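PDB 5CL2: sporulation-control protein spo0M from Bacillus subtilis, which controls expression of the sporulation regulator gene spo0A and is required for cells to pass the morphological stage 0 of sporulation. Local coordinates for residues A[10-15]-A[31-36]; A[52-57]-A[150-155]; A[226-231]-A[241-246]. All coordinates share one frame; numbering follows the deposited sequence.

Overall arrangement
From the N terminus, contact 1 closes first: 10-15 runs out and 31-36 returns beside it, joining two neighbouring strands of a three-stranded sheet in an arrestin-like sandwich. The chain passes directly from strand 26-34 into strand 40-57 of the facing, mixed sheet, whose end carries the first half of contact 2. Its partner, 150-155, follows after 92 intervening residues on the first strand of a five-stranded antiparallel sheet, so contact 2 ties the mixed sheet to this one. Contact 3 then closes a short, largely helical loop, laying helix 236-248 over the strand at the other end of that sheet within the chain. The loops follow in series without nesting or crossing; the centres of contacts 1 and 3 lie about 48 Å apart.

Contact 1: A[10-15]-A[31-36]; sequences AKVDTI and VHVKGG. With NA (sodium ion), chain C.
Lys11 and Lys34, like Asp13 and His32, form antiparallel hydrogen-bonded pairs, joining edge strand 11-16 to the middle strand of a three-stranded sheet in the arrestin-like sandwich. Four backbone bonds define the register: Lys11 N to Lys34 O is 2.9 Å and His32 N to Asp13 O 2.8 Å, with return bonds from Lys34 N to Lys11 O and from Asp13 N to His32 O. Apolar contacts lie on the face of Val12, Thr14, Val31 and Val33. Val12 CG2, anti to the backbone N, meets Val31 CG1 at 3.7 Å; strands 40-57 and 106-114 pack against this face. On the other face, Ile15 CD1 approaches His32 CD2 at 3.6 Å, while Asp13 O lies at the edge of the imidazole, in its plane. With an alanine at His32 the ring beside Ile15 CD1 would be gone, and that methyl is likely to lose its neighbour across the strands and be freer to turn. Metal ligation uses the backbone: Thr14 O binds the sodium ion at 2.6 Å, with water 1, Asp122 and Asp124 among its other ligands. Thr14 OG1 instead bonds to Thr110. The chemistry thus implies a split at Thr14, whose carbonyl serves the cation while its hydroxyl links the two sheets.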
ATOM      1  N   ALA A  10      20.107 -29.472 -14.384  1.00 56.39           N
ATOM      2  CA  ALA A  10      19.402 -28.386 -15.080  1.00 57.65           C
ATOM      3  C   ALA A  10      19.854 -27.027 -14.551  1.00 57.52           C
ATOM      4  O   ALA A  10      20.102 -26.859 -13.360  1.00 57.52           O
ATOM      5  CB  ALA A  10      17.894 -28.535 -14.940  1.00 53.44           C
ATOM      6  N   LYS A  11      20.009 -26.077 -15.467  1.00 55.21           N
ATOM      7  CA  LYS A  11      20.633 -24.798 -15.153  1.00 58.32           C
ATOM      8  C   LYS A  11      19.761 -23.588 -15.551  1.00 56.43           C
ATOM      9  O   LYS A  11      19.094 -23.596 -16.588  1.00 55.00           O
ATOM     10  CB  LYS A  11      22.000 -24.740 -15.862  1.00 65.81           C
ATOM     11  CG  LYS A  11      22.318 -23.401 -16.518  1.00 69.62           C
ATOM     12  CD  LYS A  11      23.407 -23.496 -17.602  1.00 64.78           C
ATOM     13  CE  LYS A  11      23.616 -22.100 -18.204  1.00 71.97           C
ATOM     14  NZ  LYS A  11      22.353 -21.540 -18.832  1.00 65.64           N
ATOM     15  N   VAL A  12      19.752 -22.551 -14.727  1.00 52.57           N
ATOM     16  CA  VAL A  12      19.016 -21.355 -15.077  1.00 51.00           C
ATOM     17  C   VAL A  12      19.921 -20.133 -14.965  1.00 48.07           C
ATOM     18  O   VAL A  12      20.732 -20.044 -14.067  1.00 55.36           O
ATOM     19  CB  VAL A  12      17.733 -21.194 -14.208  1.00 48.90           C
ATOM     20  CG1 VAL A  12      18.071 -21.058 -12.735  1.00 47.24           C
ATOM     21  CG2 VAL A  12      16.911 -20.046 -14.721  1.00 47.84           C
ATOM     22  N   ASP A  13      19.825 -19.230 -15.929  1.00 48.45           N
ATOM     23  CA  ASP A  13      20.635 -18.028 -15.957  1.00 50.48           C
ATOM     24  C   ASP A  13      19.778 -16.851 -16.436  1.00 51.97           C
ATOM     25  O   ASP A  13      19.342 -16.854 -17.572  1.00 50.12           O
ATOM     26  CB  ASP A  13      21.841 -18.252 -16.887  1.00 55.32           C
ATOM     27  CG  ASP A  13      22.858 -17.125 -16.837  1.00 60.88           C
ATOM     28  OD1 ASP A  13      22.869 -16.353 -15.852  1.00 62.70           O
ATOM     29  OD2 ASP A  13      23.667 -17.026 -17.786  1.00 69.77           O
ATOM     30  N   THR A  14      19.575 -15.830 -15.603  1.00 52.80           N
ATOM     31  CA  THR A  14      18.764 -14.679 -16.005  1.00 47.68           C
ATOM     32  C   THR A  14      19.688 -13.538 -16.397  1.00 49.09           C
ATOM     33  O   THR A  14      20.665 -13.264 -15.709  1.00 52.19           O
ATOM     34  CB  THR A  14      17.807 -14.212 -14.886  1.00 47.40           C
ATOM     35  OG1 THR A  14      16.837 -15.225 -14.616  1.00 52.20           O
ATOM     36  CG2 THR A  14      17.076 -12.942 -15.292  1.00 49.52           C
ATOM     37  N   ILE A  15      19.389 -12.869 -17.501  1.00 49.17           N
ATOM     38  CA  ILE A  15      20.230 -11.775 -17.965  1.00 51.55           C
ATOM     39  C   ILE A  15      19.344 -10.576 -18.273  1.00 55.87           C
ATOM     40  O   ILE A  15      18.465 -10.643 -19.137  1.00 59.30           O
ATOM     41  CB  ILE A  15      21.067 -12.196 -19.232  1.00 60.00           C
ATOM     42  CG1 ILE A  15      21.847 -13.484 -18.962  1.00 54.12           C
ATOM     43  CG2 ILE A  15      22.005 -11.078 -19.692  1.00 55.56           C
ATOM     44  CD1 ILE A  15      22.439 -14.129 -20.219  1.00 55.63           C
ATOM     45  N   VAL A  31      15.198 -15.001 -19.369  1.00 43.70           N
ATOM     46  CA  VAL A  31      15.571 -16.163 -18.568  1.00 49.74           C
ATOM     47  C   VAL A  31      16.071 -17.297 -19.505  1.00 49.88           C
ATOM     48  O   VAL A  31      15.322 -17.783 -20.343  1.00 50.73           O
ATOM     49  CB  VAL A  31      14.382 -16.681 -17.741  1.00 48.63           C
ATOM     50  CG1 VAL A  31      14.803 -17.856 -16.868  1.00 42.05           C
ATOM     51  CG2 VAL A  31      13.774 -15.549 -16.880  1.00 48.40           C
ATOM     52  N   HIS A  32      17.330 -17.705 -19.373  1.00 49.12           N
ATOM     53  CA  HIS A  32      17.863 -18.851 -20.123  1.00 53.59           C
ATOM     54  C   HIS A  32      17.845 -20.120 -19.288  1.00 51.93           C
ATOM     55  O   HIS A  32      18.298 -20.128 -18.143  1.00 45.64           O
ATOM     56  CB  HIS A  32      19.279 -18.570 -20.599  1.00 52.56           C
ATOM     57  CG  HIS A  32      19.374 -17.362 -21.476  1.00 52.43           C
ATOM     58  ND1 HIS A  32      19.178 -17.414 -22.835  1.00 49.46           N
ATOM     59  CD2 HIS A  32      19.617 -16.067 -21.171  1.00 46.96           C
ATOM     60  CE1 HIS A  32      19.315 -16.198 -23.341  1.00 51.26           C
ATOM     61  NE2 HIS A  32      19.582 -15.363 -22.346  1.00 47.42           N
ATOM     62  N   VAL A  33      17.295 -21.188 -19.853  1.00 49.39           N
ATOM     63  CA  VAL A  33      17.225 -22.456 -19.145  1.00 47.07           C
ATOM     64  C   VAL A  33      17.935 -23.537 -19.991  1.00 52.17           C
ATOM     65  O   VAL A  33      17.803 -23.563 -21.218  1.00 49.94           O
ATOM     66  CB  VAL A  33      15.767 -22.842 -18.858  1.00 45.01           C
ATOM     67  CG1 VAL A  33      15.709 -23.978 -17.877  1.00 45.79           C
ATOM     68  CG2 VAL A  33      15.020 -21.659 -18.273  1.00 52.56           C
ATOM     69  N   LYS A  34      18.729 -24.388 -19.348  1.00 50.19           N
ATOM     70  CA  LYS A  34      19.413 -25.475 -20.046  1.00 47.83           C
ATOM     71  C   LYS A  34      19.127 -26.794 -19.337  1.00 52.61           C
ATOM     72  O   LYS A  34      19.302 -26.901 -18.127  1.00 48.69           O
ATOM     73  CB  LYS A  34      20.924 -25.219 -20.140  1.00 50.07           C
ATOM     74  CG  LYS A  34      21.718 -26.315 -20.934  1.00 51.55           C
ATOM     75  CD  LYS A  34      23.188 -25.887 -21.177  1.00 52.33           C
ATOM     76  CE  LYS A  34      23.895 -26.750 -22.247  1.00 49.90           C
ATOM     77  NZ  LYS A  34      23.101 -26.993 -23.485  1.00 44.60           N
ATOM     78  N   GLY A  35      18.646 -27.796 -20.070  1.00 47.93           N
ATOM     79  CA  GLY A  35      18.264 -29.026 -19.402  1.00 47.88           C
ATOM     80  C   GLY A  35      19.494 -29.734 -18.878  1.00 50.15           C
ATOM     81  O   GLY A  35      20.604 -29.521 -19.369  1.00 48.85           O
ATOM     82  N   GLY A  36      19.313 -30.575 -17.870  1.00 48.71           N
ATOM     83  CA  GLY A  36      20.443 -31.305 -17.357  1.00 50.75           C
ATOM     84  C   GLY A  36      20.557 -32.613 -18.111  1.00 56.77           C
ATOM     85  O   GLY A  36      20.052 -32.746 -19.217  1.00 51.21           O
TER
HETATM   86 NA    NA C 301      21.852 -13.784 -13.503  1.00 59.22          NA
HETATM   87  O   HOH W   1      23.079 -14.022 -11.954  1.00 41.02           O

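Contact 2: A[52-57]-A[150-155]; sequences RYVIVK and EADCEQ
Tyr53-Val54 and Cys153-Gln155 meet in a short backbone bridge between strands of two different sheets, the end of strand 40-57 in the N-terminal sandwich and the edge strand 146-155 of the next sheet. The segment axes come within 4.4 Å but diverge by 55°, which is consistent with a single bridge, Val54 with Glu154. Val54 uses both of its backbone polar atoms: its N donates to Cys153 O at 2.8 Å, and its O accepts from Gln155 N at 2.9 Å.

Side chains pack around this bridge. Tyr53 CB touches Cys153 CB at 3.7 Å. With CG between the backbone N and the carbonyl carbon (chi1 69°), the tyrosine ring lies beside Gln155, whose CB sits at the ring edge, in plane, 3.8 Å from Tyr53 CE2. The ring and amide planes are 48° apart. The extended Gln155 chain also runs across Ile55, its CB 3.8 Å from Ile55 CG1 and its OE1 3.8 Å from Ile55 CG2.

Two waters add polar links. Water 2 donates to Val54 O and Glu154 OE1; water 3 accepts from Val56 N and donates to Gln155 OE1 at 2.7 Å. Two of the acids form salt bridges, Asp152 with Arg63 and Glu154 with Arg210.

Val54 O therefore receives two donors, one from the backbone and one from water, and the chemistry implies a junction between the sheets secured by few direct bonds and supplemented by solvent and salt bridges.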
ATOM      1  N   ARG A  52      15.630  -5.838   1.539  1.00 40.09           N
ATOM      2  CA  ARG A  52      15.583  -6.162   2.957  1.00 44.69           C
ATOM      3  C   ARG A  52      15.280  -4.892   3.756  1.00 50.15           C
ATOM      4  O   ARG A  52      15.572  -3.782   3.317  1.00 48.61           O
ATOM      5  CB  ARG A  52      16.906  -6.747   3.441  1.00 51.19           C
ATOM      6  CG  ARG A  52      17.703  -7.464   2.396  1.00 60.96           C
ATOM      7  CD  ARG A  52      19.132  -7.645   2.870  1.00 69.14           C
ATOM      8  NE  ARG A  52      19.769  -6.368   3.172  1.00 70.92           N
ATOM      9  CZ  ARG A  52      21.086  -6.191   3.256  1.00 76.63           C
ATOM     10  NH1 ARG A  52      21.915  -7.218   3.073  1.00 71.41           N
ATOM     11  NH2 ARG A  52      21.575  -4.989   3.537  1.00 74.19           N
ATOM     12  N   TYR A  53      14.703  -5.045   4.933  1.00 44.80           N
ATOM     13  CA  TYR A  53      14.473  -3.881   5.760  1.00 51.66           C
ATOM     14  C   TYR A  53      14.770  -4.196   7.206  1.00 50.95           C
ATOM     15  O   TYR A  53      14.780  -5.369   7.605  1.00 44.46           O
ATOM     16  CB  TYR A  53      13.054  -3.347   5.584  1.00 47.61           C
ATOM     17  CG  TYR A  53      11.934  -4.210   6.117  1.00 48.72           C
ATOM     18  CD1 TYR A  53      11.417  -5.270   5.377  1.00 46.46           C
ATOM     19  CD2 TYR A  53      11.364  -3.934   7.354  1.00 49.75           C
ATOM     20  CE1 TYR A  53      10.363  -6.041   5.874  1.00 51.12           C
ATOM     21  CE2 TYR A  53      10.318  -4.681   7.855  1.00 47.45           C
ATOM     22  CZ  TYR A  53       9.814  -5.723   7.125  1.00 52.08           C
ATOM     23  OH  TYR A  53       8.771  -6.441   7.673  1.00 51.75           O
ATOM     24  N   VAL A  54      15.033  -3.144   7.982  1.00 53.51           N
ATOM     25  CA  VAL A  54      15.479  -3.330   9.360  1.00 50.77           C
ATOM     26  C   VAL A  54      14.290  -3.294  10.299  1.00 51.01           C
ATOM     27  O   VAL A  54      13.374  -2.475  10.159  1.00 51.37           O
ATOM     28  CB  VAL A  54      16.505  -2.263   9.794  1.00 54.19           C
ATOM     29  CG1 VAL A  54      17.025  -2.573  11.202  1.00 55.42           C
ATOM     30  CG2 VAL A  54      17.662  -2.222   8.834  1.00 52.61           C
ATOM     31  N   ILE A  55      14.311  -4.235  11.231  1.00 50.49           N
ATOM     32  CA  ILE A  55      13.418  -4.283  12.372  1.00 49.73           C
ATOM     33  C   ILE A  55      14.258  -4.272  13.647  1.00 53.72           C
ATOM     34  O   ILE A  55      15.096  -5.152  13.858  1.00 57.37           O
ATOM     35  CB  ILE A  55      12.546  -5.540  12.364  1.00 51.41           C
ATOM     36  CG1 ILE A  55      11.593  -5.546  11.164  1.00 48.31           C
ATOM     37  CG2 ILE A  55      11.801  -5.681  13.681  1.00 49.21           C
ATOM     38  CD1 ILE A  55      10.767  -6.803  11.114  1.00 49.70           C
ATOM     39  N   VAL A  56      14.055  -3.266  14.489  1.00 56.24           N
ATOM     40  CA  VAL A  56      14.809  -3.182  15.731  1.00 55.89           C
ATOM     41  C   VAL A  56      13.955  -3.633  16.911  1.00 53.88           C
ATOM     42  O   VAL A  56      12.840  -3.163  17.095  1.00 57.58           O
ATOM     43  CB  VAL A  56      15.341  -1.764  15.955  1.00 58.80           C
ATOM     44  CG1 VAL A  56      16.137  -1.680  17.252  1.00 54.74           C
ATOM     45  CG2 VAL A  56      16.216  -1.358  14.771  1.00 59.68           C
ATOM     46  N   LYS A  57      14.461  -4.612  17.653  1.00 59.02           N
ATOM     47  CA  LYS A  57      13.824  -5.054  18.893  1.00 64.91           C
ATOM     48  C   LYS A  57      14.830  -5.062  20.026  1.00 64.74           C
ATOM     49  O   LYS A  57      15.878  -5.690  19.910  1.00 63.71           O
ATOM     50  CB  LYS A  57      13.217  -6.453  18.767  1.00 66.02           C
ATOM     51  CG  LYS A  57      12.187  -6.767  19.874  1.00 67.07           C
ATOM     52  CD  LYS A  57      12.244  -8.249  20.277  1.00 68.69           C
ATOM     53  CE  LYS A  57      11.450  -8.562  21.534  1.00 67.84           C
ATOM     54  NZ  LYS A  57      10.177  -7.795  21.628  1.00 73.72           N
ATOM     55  N   GLU A 150      22.881   8.721   5.968  1.00 57.08           N
ATOM     56  CA  GLU A 150      22.471   7.331   5.882  1.00 53.64           C
ATOM     57  C   GLU A 150      21.194   7.198   5.087  1.00 57.46           C
ATOM     58  O   GLU A 150      20.460   8.163   4.902  1.00 53.31           O
ATOM     59  CB  GLU A 150      22.277   6.740   7.284  1.00 50.81           C
ATOM     60  CG  GLU A 150      23.335   5.701   7.629  1.00 71.71           C
ATOM     61  CD  GLU A 150      23.321   4.542   6.643  1.00 64.94           C
ATOM     62  OE1 GLU A 150      22.248   3.942   6.432  1.00 71.96           O
ATOM     63  OE2 GLU A 150      24.353   4.300   6.001  1.00 68.13           O
ATOM     64  N   ALA A 151      20.970   6.014   4.544  1.00 50.38           N
ATOM     65  CA  ALA A 151      19.696   5.684   3.918  1.00 51.03           C
ATOM     66  C   ALA A 151      19.465   4.214   4.162  1.00 55.02           C
ATOM     67  O   ALA A 151      20.399   3.413   4.033  1.00 59.49           O
ATOM     68  CB  ALA A 151      19.695   5.997   2.446  1.00 52.88           C
ATOM     69  N   ASP A 152      18.270   3.846   4.594  1.00 51.30           N
ATOM     70  CA  ASP A 152      18.008   2.421   4.780  1.00 46.77           C
ATOM     71  C   ASP A 152      16.522   2.158   4.722  1.00 49.60           C
ATOM     72  O   ASP A 152      15.713   3.082   4.833  1.00 51.88           O
ATOM     73  CB  ASP A 152      18.584   1.918   6.111  1.00 47.60           C
ATOM     74  CG  ASP A 152      19.065   0.459   6.041  1.00 62.27           C
ATOM     75  OD1 ASP A 152      18.601  -0.312   5.165  1.00 61.06           O
ATOM     76  OD2 ASP A 152      19.918   0.071   6.869  1.00 63.48           O
ATOM     77  N   CYS A 153      16.151   0.903   4.530  1.00 47.67           N
ATOM     78  CA  CYS A 153      14.739   0.542   4.565  1.00 49.47           C
ATOM     79  C   CYS A 153      14.372   0.125   5.987  1.00 47.75           C
ATOM     80  O   CYS A 153      15.000  -0.771   6.573  1.00 48.91           O
ATOM     81  CB  CYS A 153      14.435  -0.554   3.539  1.00 48.10           C
ATOM     82  SG  CYS A 153      14.711   0.056   1.876  1.00 56.99           S
ATOM     83  N   GLU A 154      13.379   0.810   6.544  1.00 47.41           N
ATOM     84  CA  GLU A 154      13.018   0.655   7.943  1.00 44.72           C
ATOM     85  C   GLU A 154      11.596   0.141   8.046  1.00 43.50           C
ATOM     86  O   GLU A 154      10.715   0.532   7.267  1.00 42.26           O
ATOM     87  CB  GLU A 154      13.119   1.985   8.698  1.00 49.86           C
ATOM     88  CG  GLU A 154      14.451   2.715   8.644  1.00 49.96           C
ATOM     89  CD  GLU A 154      15.530   2.112   9.529  1.00 55.83           C
ATOM     90  OE1 GLU A 154      15.234   1.629  10.646  1.00 57.34           O
ATOM     91  OE2 GLU A 154      16.706   2.211   9.145  1.00 58.97           O
ATOM     92  N   GLN A 155      11.373  -0.737   9.008  1.00 40.99           N
ATOM     93  CA  GLN A 155      10.043  -1.222   9.316  1.00 45.10           C
ATOM     94  C   GLN A 155       9.085  -0.034   9.518  1.00 50.86           C
ATOM     95  O   GLN A 155       9.423   0.912  10.253  1.00 44.43           O
ATOM     96  CB  GLN A 155      10.115  -2.068  10.585  1.00 49.00           C
ATOM     97  CG  GLN A 155       8.804  -2.279  11.268  1.00 49.59           C
ATOM     98  CD  GLN A 155       8.968  -2.901  12.621  1.00 50.14           C
ATOM     99  OE1 GLN A 155       9.794  -2.460  13.433  1.00 50.84           O
ATOM    100  NE2 GLN A 155       8.223  -3.979  12.861  1.00 49.60           N
TER
HETATM  101  O   HOH W   2      13.361  -0.221  12.028  1.00 52.62           O
HETATM  102  O   HOH W   3      12.149  -1.241  14.017  1.00 55.36           O

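Contact 3: A[226-231]-A[241-246]; sequences VRFSQS and EVLEEI
Phe228 drives its ring end into the apolar side of helix 241-246, a helix-on-sheet packing in which the closing helix lies over strand 224-229, the last strand, within this chain, of a five-stranded antiparallel sheet. Strand and helix segments run at 174°, nearly antiparallel, with axes 11.9 Å apart, and the contact between them is made by side chains. Three helix residues gather round the ring tip: Val242 CG1 lies 3.6 Å from Phe228 CE2, while Leu243 CD2 and Ile246 CD1 approach Phe228 CZ at 3.8 and 3.7 Å. Their spacing, one turn between Val242 and Ile246 with Leu243 beside them, matches a single helix face. The phenylalanine reaches them with CG anti to its carbonyl carbon (chi1 -63°). Two residues before it on the same sheet face, Val226 meets Ile246 tip to tip.

Further out, strand 195-202 lies alongside: Ile198 touches Phe228, and Phe200 touches Leu243 and Ile246. Helix 132-143 reaches Leu243 through Ala140. On the opposite strand face, Arg227 pairs with Asp192 and packs on Arg225 of the second subunit. The strand ends at Ser229, the N-cap of the next helix; Ser229 OG accepts a weak capping bond from Ser231 N at 3.3 Å.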
ATOM      1  N   VAL A 226       4.037  16.580   3.728  1.00 58.60           N
ATOM      2  CA  VAL A 226       3.725  17.551   2.679  1.00 59.61           C
ATOM      3  C   VAL A 226       3.763  16.977   1.255  1.00 60.85           C
ATOM      4  O   VAL A 226       4.759  16.363   0.852  1.00 57.56           O
ATOM      5  CB  VAL A 226       4.699  18.757   2.742  1.00 61.68           C
ATOM      6  CG1 VAL A 226       4.534  19.653   1.511  1.00 61.50           C
ATOM      7  CG2 VAL A 226       4.508  19.552   4.048  1.00 52.54           C
ATOM      8  N   ARG A 227       2.700  17.211   0.481  1.00 61.69           N
ATOM      9  CA  ARG A 227       2.706  16.785  -0.918  1.00 61.07           C
ATOM     10  C   ARG A 227       3.191  17.885  -1.866  1.00 59.74           C
ATOM     11  O   ARG A 227       2.765  19.034  -1.766  1.00 72.57           O
ATOM     12  CB  ARG A 227       1.315  16.320  -1.349  1.00 61.38           C
ATOM     13  CG  ARG A 227       1.181  16.255  -2.856  1.00 60.51           C
ATOM     14  CD  ARG A 227       0.028  15.384  -3.296  1.00 63.96           C
ATOM     15  NE  ARG A 227       0.310  14.854  -4.622  1.00 69.75           N
ATOM     16  CZ  ARG A 227       0.828  13.647  -4.834  1.00 64.41           C
ATOM     17  NH1 ARG A 227       1.081  12.844  -3.806  1.00 61.13           N
ATOM     18  NH2 ARG A 227       1.077  13.242  -6.069  1.00 65.10           N
ATOM     19  N   PHE A 228       4.106  17.521  -2.749  1.00 58.08           N
ATOM     20  CA  PHE A 228       4.580  18.338  -3.864  1.00 61.91           C
ATOM     21  C   PHE A 228       4.082  17.755  -5.181  1.00 69.07           C
ATOM     22  O   PHE A 228       4.027  16.526  -5.347  1.00 70.81           O
ATOM     23  CB  PHE A 228       6.113  18.382  -3.918  1.00 60.62           C
ATOM     24  CG  PHE A 228       6.765  19.026  -2.721  1.00 62.51           C
ATOM     25  CD1 PHE A 228       6.756  18.400  -1.480  1.00 58.22           C
ATOM     26  CD2 PHE A 228       7.441  20.226  -2.854  1.00 63.42           C
ATOM     27  CE1 PHE A 228       7.371  18.995  -0.390  1.00 58.75           C
ATOM     28  CE2 PHE A 228       8.059  20.815  -1.762  1.00 62.10           C
ATOM     29  CZ  PHE A 228       8.024  20.197  -0.538  1.00 57.56           C
ATOM     30  N   SER A 229       3.767  18.614  -6.141  1.00 73.11           N
ATOM     31  CA  SER A 229       3.365  18.124  -7.452  1.00 72.05           C
ATOM     32  C   SER A 229       4.567  18.089  -8.359  1.00 69.12           C
ATOM     33  O   SER A 229       5.636  18.556  -7.987  1.00 70.54           O
ATOM     34  CB  SER A 229       2.313  19.021  -8.078  1.00 68.84           C
ATOM     35  OG  SER A 229       2.956  20.150  -8.648  1.00 75.39           O
ATOM     36  N   GLN A 230       4.366  17.583  -9.571  1.00 72.59           N
ATOM     37  CA  GLN A 230       5.428  17.518 -10.570  1.00 72.02           C
ATOM     38  C   GLN A 230       6.036  18.893 -10.889  1.00 73.72           C
ATOM     39  O   GLN A 230       7.263  19.028 -10.978  1.00 71.18           O
ATOM     40  CB  GLN A 230       4.896  16.888 -11.853  1.00 67.64           C
ATOM     41  CG  GLN A 230       5.876  16.905 -13.013  1.00 72.59           C
ATOM     42  CD  GLN A 230       5.436  16.009 -14.171  1.00 74.78           C
ATOM     43  OE1 GLN A 230       4.267  15.623 -14.264  1.00 76.35           O
ATOM     44  NE2 GLN A 230       6.376  15.674 -15.052  1.00 67.48           N
ATOM     45  N   SER A 231       5.180  19.903 -11.072  1.00 69.91           N
ATOM     46  CA  SER A 231       5.653  21.242 -11.440  1.00 79.62           C
ATOM     47  C   SER A 231       6.592  21.797 -10.369  1.00 74.25           C
ATOM     48  O   SER A 231       7.670  22.309 -10.678  1.00 75.74           O
ATOM     49  CB  SER A 231       4.478  22.226 -11.623  1.00 76.69           C
ATOM     50  OG  SER A 231       3.449  21.690 -12.438  1.00 84.06           O
ATOM     51  N   GLU A 241      13.327  26.894  -1.595  1.00 66.74           N
ATOM     52  CA  GLU A 241      12.816  27.876  -0.642  1.00 66.63           C
ATOM     53  C   GLU A 241      11.592  27.312   0.069  1.00 63.67           C
ATOM     54  O   GLU A 241      11.368  27.608   1.251  1.00 60.00           O
ATOM     55  CB  GLU A 241      12.462  29.217  -1.300  1.00 72.10           C
ATOM     56  CG  GLU A 241      13.289  29.615  -2.510  1.00 76.28           C
ATOM     57  CD  GLU A 241      12.933  31.018  -3.011  1.00 87.48           C
ATOM     58  OE1 GLU A 241      12.499  31.857  -2.178  1.00 88.42           O
ATOM     59  OE2 GLU A 241      13.068  31.272  -4.234  1.00 84.66           O
ATOM     60  N   VAL A 242      10.839  26.450  -0.616  1.00 63.28           N
ATOM     61  CA  VAL A 242       9.738  25.775   0.057  1.00 63.70           C
ATOM     62  C   VAL A 242      10.278  24.865   1.160  1.00 60.77           C
ATOM     63  O   VAL A 242       9.743  24.824   2.272  1.00 58.88           O
ATOM     64  CB  VAL A 242       8.876  24.955  -0.935  1.00 66.28           C
ATOM     65  CG1 VAL A 242       7.860  24.092  -0.191  1.00 63.22           C
ATOM     66  CG2 VAL A 242       8.170  25.879  -1.920  1.00 66.69           C
ATOM     67  N   LEU A 243      11.368  24.171   0.860  1.00 59.49           N
ATOM     68  CA  LEU A 243      11.988  23.278   1.834  1.00 61.57           C
ATOM     69  C   LEU A 243      12.548  24.066   3.026  1.00 55.75           C
ATOM     70  O   LEU A 243      12.359  23.676   4.188  1.00 52.30           O
ATOM     71  CB  LEU A 243      13.066  22.430   1.145  1.00 60.06           C
ATOM     72  CG  LEU A 243      12.419  21.458   0.147  1.00 57.33           C
ATOM     73  CD1 LEU A 243      13.433  20.772  -0.725  1.00 54.49           C
ATOM     74  CD2 LEU A 243      11.521  20.448   0.859  1.00 56.67           C
ATOM     75  N   GLU A 244      13.196  25.194   2.740  1.00 63.53           N
ATOM     76  CA  GLU A 244      13.680  26.108   3.799  1.00 63.26           C
ATOM     77  C   GLU A 244      12.530  26.543   4.736  1.00 57.55           C
ATOM     78  O   GLU A 244      12.652  26.494   5.976  1.00 58.63           O
ATOM     79  CB  GLU A 244      14.361  27.322   3.157  1.00 60.87           C
ATOM     80  CG  GLU A 244      15.212  28.166   4.095  1.00 71.65           C
ATOM     81  CD  GLU A 244      15.931  29.312   3.378  1.00 73.98           C
ATOM     82  OE1 GLU A 244      15.340  29.920   2.461  1.00 72.11           O
ATOM     83  OE2 GLU A 244      17.122  29.542   3.669  1.00 75.70           O
ATOM     84  N   GLU A 245      11.404  26.934   4.137  1.00 61.26           N
ATOM     85  CA  GLU A 245      10.201  27.290   4.911  1.00 61.10           C
ATOM     86  C   GLU A 245       9.672  26.145   5.775  1.00 57.41           C
ATOM     87  O   GLU A 245       9.306  26.360   6.939  1.00 51.05           O
ATOM     88  CB  GLU A 245       9.069  27.784   4.002  1.00 62.90           C
ATOM     89  CG  GLU A 245       7.915  28.426   4.800  1.00 72.50           C
ATOM     90  CD  GLU A 245       7.030  29.358   3.977  1.00 80.04           C
ATOM     91  OE1 GLU A 245       7.402  29.699   2.834  1.00 87.50           O
ATOM     92  OE2 GLU A 245       5.952  29.748   4.479  1.00 81.35           O
ATOM     93  N   ILE A 246       9.572  24.948   5.183  1.00 53.49           N
ATOM     94  CA  ILE A 246       9.109  23.772   5.917  1.00 53.63           C
ATOM     95  C   ILE A 246      10.009  23.492   7.117  1.00 50.29           C
ATOM     96  O   ILE A 246       9.521  23.238   8.223  1.00 51.75           O
ATOM     97  CB  ILE A 246       9.050  22.501   5.011  1.00 53.96           C
ATOM     98  CG1 ILE A 246       8.054  22.714   3.867  1.00 55.95           C
ATOM     99  CG2 ILE A 246       8.642  21.299   5.840  1.00 46.77           C
ATOM    100  CD1 ILE A 246       7.996  21.594   2.835  1.00 58.72           C
TER